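Local coordinates for phenyl-3-pyruvate decarboxylase (Azospirillum brasilense, PDB 2NXW), which catalyses the decarboxylation of indole-3-pyruvate to indole-3-acetaldehyde, a step of auxin biosynthesis, using thiamine diphosphate and a magnesium ion, at residues 393-398 against 411-417; 440-444 against 467-471; 225-231 against 251-256. One frame throughout, in Å; residues are numbered along the deposited sequence.

Interaction 1 (393-398 against 411-417); sequences PLLIAA and IDAGLMA
Leu395 lies along the bend Ala413-Gly414 and presses on backbone more than on side chains. With CG anti to the backbone N (chi1 174°), Leu395 CG sits 3.5 Å from Gly414 O while Leu395 CD1 reaches to 3.6 Å from Ala413 O; CD2 goes the other way, toward the Met416 methyl. A CB modelled on Gly414 would collide with Leu395 CD1, and at the backbone angles of Gly414 it would also press on the preceding carbonyl O. An alanine in place of Leu395 would probably leave a gap beside this bend and let the Met416 methyl and the Tyr81 side chain, which also touches the leucine, shift. Ile396 stands on the sheet face it shares with Leu415: its CD1 lies 3.7 Å from Asp412 CB, the two side chains crossing at about a right angle, and its CG2 branch meets Leu415 CD1, also at 3.7 Å. The bridges Ile396-Leu415 and Ala397-Met416 are parallel, and helix 402-407 lies between the strands in sequence, making a beta-alpha-beta unit in which 415-416 is an edge strand of the sheet within the chain. Three backbone hydrogen bonds tie them: Ile396 N to Gly414 O at 2.9 Å, Met416 N to Ile396 O, and Ala398 N to Met416 O. Before the strands pair, Ala413 N approaches Leu394 O from well above its carbonyl plane (61°), and a water donates to both Leu394 O and Ile411 O. Asp412 OD1 accepts from Gly414 N at 2.7 Å, an Asx turn that fixes the bend, whereas OD2 forms a salt bridge with Arg260.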
loop_
_atom_site.group_PDB
_atom_site.type_symbol
_atom_site.label_atom_id
_atom_site.label_comp_id
_atom_site.label_asym_id
_atom_site.label_seq_id
_atom_site.Cartn_x
_atom_site.Cartn_y
_atom_site.Cartn_z
ATOM N N PRO A 393 12.151 -43.851 -20.104
ATOM C CA PRO A 393 11.325 -43.014 -19.225
ATOM C C PRO A 393 10.606 -41.873 -19.937
ATOM O O PRO A 393 11.100 -41.326 -20.926
ATOM C CB PRO A 393 12.328 -42.476 -18.203
ATOM C CG PRO A 393 13.427 -43.503 -18.199
ATOM C CD PRO A 393 13.558 -43.839 -19.668
ATOM N N LEU A 394 9.433 -41.521 -19.423
ATOM C CA LEU A 394 8.667 -40.410 -19.975
ATOM C C LEU A 394 8.869 -39.198 -19.084
ATOM O O LEU A 394 9.213 -39.332 -17.902
ATOM C CB LEU A 394 7.163 -40.723 -19.991
ATOM C CG LEU A 394 6.642 -41.926 -20.784
ATOM C CD1 LEU A 394 5.120 -41.860 -20.867
ATOM C CD2 LEU A 394 7.251 -41.910 -22.191
ATOM N N LEU A 395 8.679 -38.012 -19.648
ATOM C CA LEU A 395 8.740 -36.804 -18.832
ATOM C C LEU A 395 7.428 -36.842 -18.038
ATOM O O LEU A 395 6.386 -37.241 -18.562
ATOM C CB LEU A 395 8.797 -35.542 -19.706
ATOM C CG LEU A 395 8.713 -34.224 -18.916
ATOM C CD1 LEU A 395 9.668 -33.197 -19.536
ATOM C CD2 LEU A 395 7.273 -33.706 -18.893
ATOM N N ILE A 396 7.482 -36.424 -16.777
ATOM C CA ILE A 396 6.305 -36.439 -15.929
ATOM C C ILE A 396 5.822 -35.033 -15.622
ATOM O O ILE A 396 6.622 -34.150 -15.298
ATOM C CB ILE A 396 6.616 -37.139 -14.582
ATOM C CG1 ILE A 396 6.980 -38.598 -14.847
ATOM C CG2 ILE A 396 5.415 -37.045 -13.626
ATOM C CD1 ILE A 396 7.469 -39.362 -13.601
ATOM N N ALA A 397 4.515 -34.831 -15.760
ATOM C CA ALA A 397 3.891 -33.562 -15.398
ATOM C C ALA A 397 3.091 -33.917 -14.145
ATOM O O ALA A 397 2.303 -34.865 -14.144
ATOM C CB ALA A 397 2.963 -33.074 -16.496
ATOM N N ALA A 398 3.303 -33.183 -13.069
ATOM C CA ALA A 398 2.590 -33.478 -11.841
ATOM C C ALA A 398 1.841 -32.266 -11.326
ATOM O O ALA A 398 2.268 -31.130 -11.507
ATOM C CB ALA A 398 3.577 -33.955 -10.774
ATOM N N ILE A 411 11.317 -42.624 -11.744
ATOM C CA ILE A 411 12.372 -42.404 -12.726
ATOM C C ILE A 411 11.713 -41.664 -13.895
ATOM O O ILE A 411 10.726 -42.138 -14.447
ATOM C CB ILE A 411 12.939 -43.744 -13.221
ATOM C CG1 ILE A 411 13.520 -44.517 -12.033
ATOM C CG2 ILE A 411 14.003 -43.496 -14.285
ATOM C CD1 ILE A 411 13.869 -45.962 -12.348
ATOM N N ASP A 412 12.259 -40.513 -14.267
ATOM C CA ASP A 412 11.665 -39.730 -15.346
ATOM C C ASP A 412 12.674 -39.188 -16.343
ATOM O O ASP A 412 13.879 -39.371 -16.193
ATOM C CB ASP A 412 10.888 -38.549 -14.754
ATOM C CG ASP A 412 11.782 -37.594 -13.985
ATOM O OD1 ASP A 412 12.816 -37.139 -14.535
ATOM O OD2 ASP A 412 11.453 -37.293 -12.823
ATOM N N ALA A 413 12.142 -38.526 -17.366
ATOM C CA ALA A 413 12.915 -37.870 -18.414
ATOM C C ALA A 413 12.551 -36.402 -18.237
ATOM O O ALA A 413 12.286 -35.675 -19.202
ATOM C CB ALA A 413 12.479 -38.370 -19.796
ATOM N N GLY A 414 12.538 -35.981 -16.975
ATOM C CA GLY A 414 12.176 -34.623 -16.623
ATOM C C GLY A 414 10.911 -34.656 -15.775
ATOM O O GLY A 414 10.081 -35.552 -15.930
ATOM N N LEU A 415 10.784 -33.689 -14.871
ATOM C CA LEU A 415 9.617 -33.566 -13.995
ATOM C C LEU A 415 9.195 -32.105 -14.024
ATOM O O LEU A 415 9.991 -31.210 -13.725
ATOM C CB LEU A 415 9.961 -33.974 -12.561
ATOM C CG LEU A 415 8.859 -33.754 -11.514
ATOM C CD1 LEU A 415 7.599 -34.547 -11.902
ATOM C CD2 LEU A 415 9.368 -34.178 -10.136
ATOM N N MET A 416 7.941 -31.870 -14.380
ATOM C CA MET A 416 7.396 -30.524 -14.477
ATOM C C MET A 416 6.265 -30.432 -13.458
ATOM O O MET A 416 5.305 -31.187 -13.542
ATOM C CB MET A 416 6.863 -30.342 -15.895
ATOM C CG MET A 416 6.470 -28.976 -16.286
ATOM S SD MET A 416 5.783 -29.156 -17.941
ATOM C CE MET A 416 7.252 -29.393 -18.908
ATOM N N ALA A 417 6.365 -29.522 -12.495
ATOM C CA ALA A 417 5.322 -29.435 -11.469
ATOM C C ALA A 417 5.411 -28.109 -10.746
ATOM O O ALA A 417 6.437 -27.428 -10.811
ATOM C CB ALA A 417 5.502 -30.575 -10.466
HETATM O O HOH W 1 8.921 -41.851 -16.434
#

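Interaction 2 (440-444 against 467-471); sequences GKRIL and IDPIV
Arg442 carries CG anti to its own backbone N (chi1 -155°) and runs extended from CG to NE, which lays its guanidinium across Asp468 to Ile470. Asp468, with CG between its N and carbonyl carbon, turns its carboxylate over a face of that group. The main grip is on backbone: Asp468 O lies in the guanidinium plane and accepts side-on from two nitrogens, Arg442 NE at 2.7 Å and Arg442 NH2 at 2.9 Å, the first the straighter bond (156° at the hydrogen). Ile470 covers one face of the guanidinium, its CG1 3.5 Å from Arg442 CZ, with CD1 reaching out near NH1. The Asp468 carboxylate lies over the opposite face, its plane tilted 34°; because OD1 lies well out of the guanidinium plane, the 3.8 Å from Arg442 NE to Asp468 OD1 is a long salt bridge of charges alone, with no N-H aimed at the oxygen. Strands 443-448 and 470-475 are parallel neighbours of the sheet in the C-terminal thiamine diphosphate-binding domain, linked through helices 449-455 and 462-465, and they lead at their far ends to the magnesium ligands Asp449 and Asn476. Here Ile470 N donates to Ile443 O at 3.1 Å and Leu444 is the bridge partner of Ile470, with Leu444 CD1 3.8 Å from Ile470 CG2. Buried charge has further partners: Asp468 OD2 takes the Gly531 N-H and a salt bridge from Arg530, while Arg442 NH1 and NH2 donate to the carbonyls of Ala526 and Thr529, so every nitrogen of the guanidinium is engaged.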
loop_
_atom_site.group_PDB
_atom_site.type_symbol
_atom_site.label_atom_id
_atom_site.label_comp_id
_atom_site.label_asym_id
_atom_site.label_seq_id
_atom_site.Cartn_x
_atom_site.Cartn_y
_atom_site.Cartn_z
ATOM N N GLY A 440 5.631 -35.970 -30.455
ATOM C CA GLY A 440 5.228 -37.348 -30.233
ATOM C C GLY A 440 5.707 -38.049 -28.972
ATOM O O GLY A 440 5.274 -39.177 -28.704
ATOM N N LYS A 441 6.606 -37.423 -28.209
ATOM C CA LYS A 441 7.083 -38.041 -26.978
ATOM C C LYS A 441 5.903 -38.017 -26.018
ATOM O O LYS A 441 5.317 -36.963 -25.757
ATOM C CB LYS A 441 8.268 -37.263 -26.396
ATOM C CG LYS A 441 9.528 -37.300 -27.277
ATOM C CD LYS A 441 10.119 -38.697 -27.356
ATOM C CE LYS A 441 11.510 -38.676 -27.996
ATOM N NZ LYS A 441 11.483 -38.378 -29.469
ATOM N N ARG A 442 5.544 -39.184 -25.514
ATOM C CA ARG A 442 4.403 -39.296 -24.629
ATOM C C ARG A 442 4.698 -38.722 -23.256
ATOM O O ARG A 442 5.806 -38.850 -22.747
ATOM C CB ARG A 442 3.999 -40.761 -24.527
ATOM C CG ARG A 442 2.558 -40.972 -24.171
ATOM C CD ARG A 442 2.141 -42.427 -24.386
ATOM N NE ARG A 442 0.696 -42.516 -24.433
ATOM C CZ ARG A 442 -0.016 -43.643 -24.429
ATOM N NH1 ARG A 442 0.589 -44.833 -24.380
ATOM N NH2 ARG A 442 -1.337 -43.574 -24.448
ATOM N N ILE A 443 3.696 -38.087 -22.660
ATOM C CA ILE A 443 3.870 -37.496 -21.343
ATOM C C ILE A 443 3.052 -38.286 -20.329
ATOM O O ILE A 443 1.947 -38.740 -20.629
ATOM C CB ILE A 443 3.410 -36.012 -21.353
ATOM C CG1 ILE A 443 4.136 -35.240 -22.468
ATOM C CG2 ILE A 443 3.696 -35.364 -20.000
ATOM C CD1 ILE A 443 5.656 -35.207 -22.354
ATOM N N LEU A 444 3.645 -38.503 -19.159
ATOM C CA LEU A 444 2.961 -39.192 -18.067
ATOM C C LEU A 444 2.550 -38.119 -17.069
ATOM O O LEU A 444 3.387 -37.375 -16.562
ATOM C CB LEU A 444 3.895 -40.190 -17.380
ATOM C CG LEU A 444 3.380 -40.804 -16.070
ATOM C CD1 LEU A 444 2.093 -41.579 -16.327
ATOM C CD2 LEU A 444 4.458 -41.714 -15.486
ATOM N N ILE A 467 -2.965 -35.739 -29.401
ATOM C CA ILE A 467 -2.063 -36.263 -28.381
ATOM C C ILE A 467 -2.751 -37.363 -27.562
ATOM O O ILE A 467 -3.983 -37.470 -27.569
ATOM C CB ILE A 467 -1.562 -35.144 -27.436
ATOM C CG1 ILE A 467 -2.740 -34.515 -26.693
ATOM C CG2 ILE A 467 -0.783 -34.096 -28.245
ATOM C CD1 ILE A 467 -2.336 -33.503 -25.621
ATOM N N ASP A 468 -1.948 -38.153 -26.854
ATOM C CA ASP A 468 -2.461 -39.298 -26.093
ATOM C C ASP A 468 -1.732 -39.537 -24.771
ATOM O O ASP A 468 -1.230 -40.634 -24.508
ATOM C CB ASP A 468 -2.345 -40.559 -26.960
ATOM C CG ASP A 468 -0.914 -40.833 -27.434
ATOM O OD1 ASP A 468 0.005 -40.034 -27.171
ATOM O OD2 ASP A 468 -0.713 -41.870 -28.088
ATOM N N PRO A 469 -1.699 -38.528 -23.894
ATOM C CA PRO A 469 -0.998 -38.726 -22.622
ATOM C C PRO A 469 -1.558 -39.829 -21.729
ATOM O O PRO A 469 -2.731 -40.217 -21.856
ATOM C CB PRO A 469 -1.097 -37.346 -21.958
ATOM C CG PRO A 469 -2.411 -36.827 -22.461
ATOM C CD PRO A 469 -2.391 -37.226 -23.931
ATOM N N ILE A 470 -0.685 -40.349 -20.865
ATOM C CA ILE A 470 -1.079 -41.361 -19.878
ATOM C C ILE A 470 -1.260 -40.546 -18.606
ATOM O O ILE A 470 -0.386 -39.751 -18.237
ATOM C CB ILE A 470 0.023 -42.408 -19.636
ATOM C CG1 ILE A 470 0.256 -43.210 -20.924
ATOM C CG2 ILE A 470 -0.400 -43.370 -18.507
ATOM C CD1 ILE A 470 1.455 -44.169 -20.858
ATOM N N VAL A 471 -2.391 -40.749 -17.948
ATOM C CA VAL A 471 -2.690 -40.013 -16.730
ATOM C C VAL A 471 -2.998 -40.962 -15.590
ATOM O O VAL A 471 -3.911 -41.780 -15.699
ATOM C CB VAL A 471 -3.912 -39.101 -16.939
ATOM C CG1 VAL A 471 -4.183 -38.259 -15.685
ATOM C CG2 VAL A 471 -3.664 -38.178 -18.130
#

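Interaction 3 (225-231 against 251-256); sequences PVLMVCV and VPVVTT
Met228 and Val254 lie side by side, pointing the same way from the sheet. Along Met228, CB passes 4.0 Å from the Val254 O; CG, anti to the carbonyl carbon (chi1 -65°), and SD carry the chain outward, and the bend at chi3 (81°) swings CE back over the neighbouring strand. There Met228 CE sits 3.8 Å from Val254 CG1 and 3.9 Å from Thr256 CG2, with the Thr255 O close by. Thr256 CG2 also meets Cys230 SG at 3.5 Å, roughly at right angles to the methionine methyl. Strands 225-229 and 253-255 run parallel at an angle of 32°, joined through helices 231-235 and 239-249 as a beta-alpha-beta crossover of the central domain, with 253-255 an edge strand of its sheet within the chain. Helix 239-249 packs on the face of Leu227, Val229 and Val253, helix 281-288 on that of Met228 and Val254. Four backbone bonds form the ladder: Leu227 N donates to Pro252 O at 2.8 Å, Val254 N to Leu227 O, Val229 N to Val254 O, Thr256 N to Val229 O. Ahead of it, Val251 spreads its two methyls, CG1 to 3.6 Å from Pro225 CG and CG2 to 3.7 Å from Leu227 CB.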
loop_
_atom_site.group_PDB
_atom_site.type_symbol
_atom_site.label_atom_id
_atom_site.label_comp_id
_atom_site.label_asym_id
_atom_site.label_seq_id
_atom_site.Cartn_x
_atom_site.Cartn_y
_atom_site.Cartn_z
ATOM N N PRO A 225 31.982 -25.670 1.388
ATOM C CA PRO A 225 31.292 -25.000 0.288
ATOM C C PRO A 225 30.384 -25.965 -0.462
ATOM O O PRO A 225 30.631 -27.171 -0.498
ATOM C CB PRO A 225 32.441 -24.498 -0.581
ATOM C CG PRO A 225 33.484 -25.564 -0.389
ATOM C CD PRO A 225 33.422 -25.812 1.104
ATOM N N VAL A 226 29.326 -25.422 -1.048
ATOM C CA VAL A 226 28.383 -26.217 -1.814
ATOM C C VAL A 226 27.925 -25.429 -3.030
ATOM O O VAL A 226 27.582 -24.251 -2.913
ATOM C CB VAL A 226 27.126 -26.567 -0.981
ATOM C CG1 VAL A 226 26.082 -27.241 -1.875
ATOM C CG2 VAL A 226 27.503 -27.456 0.188
ATOM N N LEU A 227 27.932 -26.074 -4.194
ATOM C CA LEU A 227 27.448 -25.428 -5.413
ATOM C C LEU A 227 26.050 -25.986 -5.688
ATOM O O LEU A 227 25.885 -27.196 -5.841
ATOM C CB LEU A 227 28.352 -25.730 -6.621
ATOM C CG LEU A 227 27.764 -25.267 -7.964
ATOM C CD1 LEU A 227 27.735 -23.743 -7.989
ATOM C CD2 LEU A 227 28.588 -25.782 -9.128
ATOM N N MET A 228 25.050 -25.107 -5.715
ATOM C CA MET A 228 23.674 -25.513 -6.012
ATOM C C MET A 228 23.321 -25.083 -7.434
ATOM O O MET A 228 23.454 -23.910 -7.793
ATOM C CB MET A 228 22.689 -24.879 -5.028
ATOM C CG MET A 228 22.868 -25.339 -3.600
ATOM S SD MET A 228 21.328 -25.190 -2.654
ATOM C CE MET A 228 20.494 -26.676 -3.183
ATOM N N VAL A 229 22.895 -26.044 -8.250
ATOM C CA VAL A 229 22.523 -25.776 -9.633
ATOM C C VAL A 229 21.005 -25.634 -9.632
ATOM O O VAL A 229 20.272 -26.555 -9.259
ATOM C CB VAL A 229 23.015 -26.915 -10.543
ATOM C CG1 VAL A 229 22.554 -26.693 -11.970
ATOM C CG2 VAL A 229 24.542 -26.966 -10.480
ATOM N N CYS A 230 20.544 -24.470 -10.073
ATOM C CA CYS A 230 19.136 -24.128 -9.974
ATOM C C CYS A 230 18.376 -23.767 -11.252
ATOM O O CYS A 230 18.901 -23.908 -12.358
ATOM C CB CYS A 230 19.037 -23.016 -8.927
ATOM S SG CYS A 230 20.216 -23.268 -7.519
ATOM N N VAL A 231 17.151 -23.269 -11.083
ATOM C CA VAL A 231 16.264 -22.983 -12.211
ATOM C C VAL A 231 16.813 -22.145 -13.363
ATOM O O VAL A 231 16.622 -22.506 -14.521
ATOM C CB VAL A 231 14.894 -22.389 -11.718
ATOM C CG1 VAL A 231 15.045 -20.952 -11.292
ATOM C CG2 VAL A 231 13.847 -22.525 -12.806
ATOM N N VAL A 251 33.878 -28.370 -5.725
ATOM C CA VAL A 251 33.094 -28.434 -4.494
ATOM C C VAL A 251 31.871 -29.319 -4.703
ATOM O O VAL A 251 31.480 -29.586 -5.835
ATOM C CB VAL A 251 32.630 -27.022 -4.029
ATOM C CG1 VAL A 251 33.839 -26.102 -3.883
ATOM C CG2 VAL A 251 31.638 -26.429 -5.022
ATOM N N PRO A 252 31.270 -29.817 -3.608
ATOM C CA PRO A 252 30.084 -30.675 -3.712
ATOM C C PRO A 252 28.971 -29.994 -4.498
ATOM O O PRO A 252 28.742 -28.789 -4.351
ATOM C CB PRO A 252 29.700 -30.904 -2.254
ATOM C CG PRO A 252 31.035 -30.932 -1.573
ATOM C CD PRO A 252 31.752 -29.760 -2.214
ATOM N N VAL A 253 28.286 -30.778 -5.325
ATOM C CA VAL A 253 27.209 -30.278 -6.169
ATOM C C VAL A 253 25.856 -30.828 -5.737
ATOM O O VAL A 253 25.729 -32.017 -5.438
ATOM C CB VAL A 253 27.450 -30.692 -7.630
ATOM C CG1 VAL A 253 26.343 -30.157 -8.524
ATOM C CG2 VAL A 253 28.806 -30.174 -8.094
ATOM N N VAL A 254 24.852 -29.958 -5.725
ATOM C CA VAL A 254 23.483 -30.327 -5.363
ATOM C C VAL A 254 22.537 -29.539 -6.274
ATOM O O VAL A 254 22.897 -28.479 -6.778
ATOM C CB VAL A 254 23.183 -29.952 -3.882
ATOM C CG1 VAL A 254 21.728 -30.237 -3.529
ATOM C CG2 VAL A 254 24.109 -30.724 -2.959
ATOM N N THR A 255 21.340 -30.052 -6.530
ATOM C CA THR A 255 20.399 -29.288 -7.348
ATOM C C THR A 255 19.196 -28.909 -6.514
ATOM O O THR A 255 18.935 -29.527 -5.483
ATOM C CB THR A 255 19.860 -30.087 -8.569
ATOM O OG1 THR A 255 19.288 -31.321 -8.118
ATOM C CG2 THR A 255 20.962 -30.372 -9.563
ATOM N N THR A 256 18.497 -27.861 -6.929
ATOM C CA THR A 256 17.256 -27.479 -6.266
ATOM C C THR A 256 16.184 -28.279 -7.005
ATOM O O THR A 256 16.479 -28.947 -7.999
ATOM C CB THR A 256 16.923 -25.997 -6.452
ATOM O OG1 THR A 256 16.898 -25.691 -7.852
ATOM C CG2 THR A 256 17.937 -25.131 -5.719
#

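Interactions 1 and 2 belong to one sheet, their centres 11 Å apart, and meet where strands 395-398 and 443-448 pair: Ala397 N donates to Leu444 O at 2.9 Å and Leu444 N to Leu395 O at 3.1 Å. Leu444 N and O thus both bond to strand 395-398, while its bridge partner on the other edge is Ile470; four strands lie side by side in the order 415-416, 395-398, 443-448, 470-475. Interaction 3 lies in the central domain, its centre 21 Å from that of interaction 1 and 31 Å from that of interaction 2, touching neither. None forms the cofactor site; the Ala398 side chain is about 10 Å from a bound thiamine diphosphate and about 13 Å from magnesium.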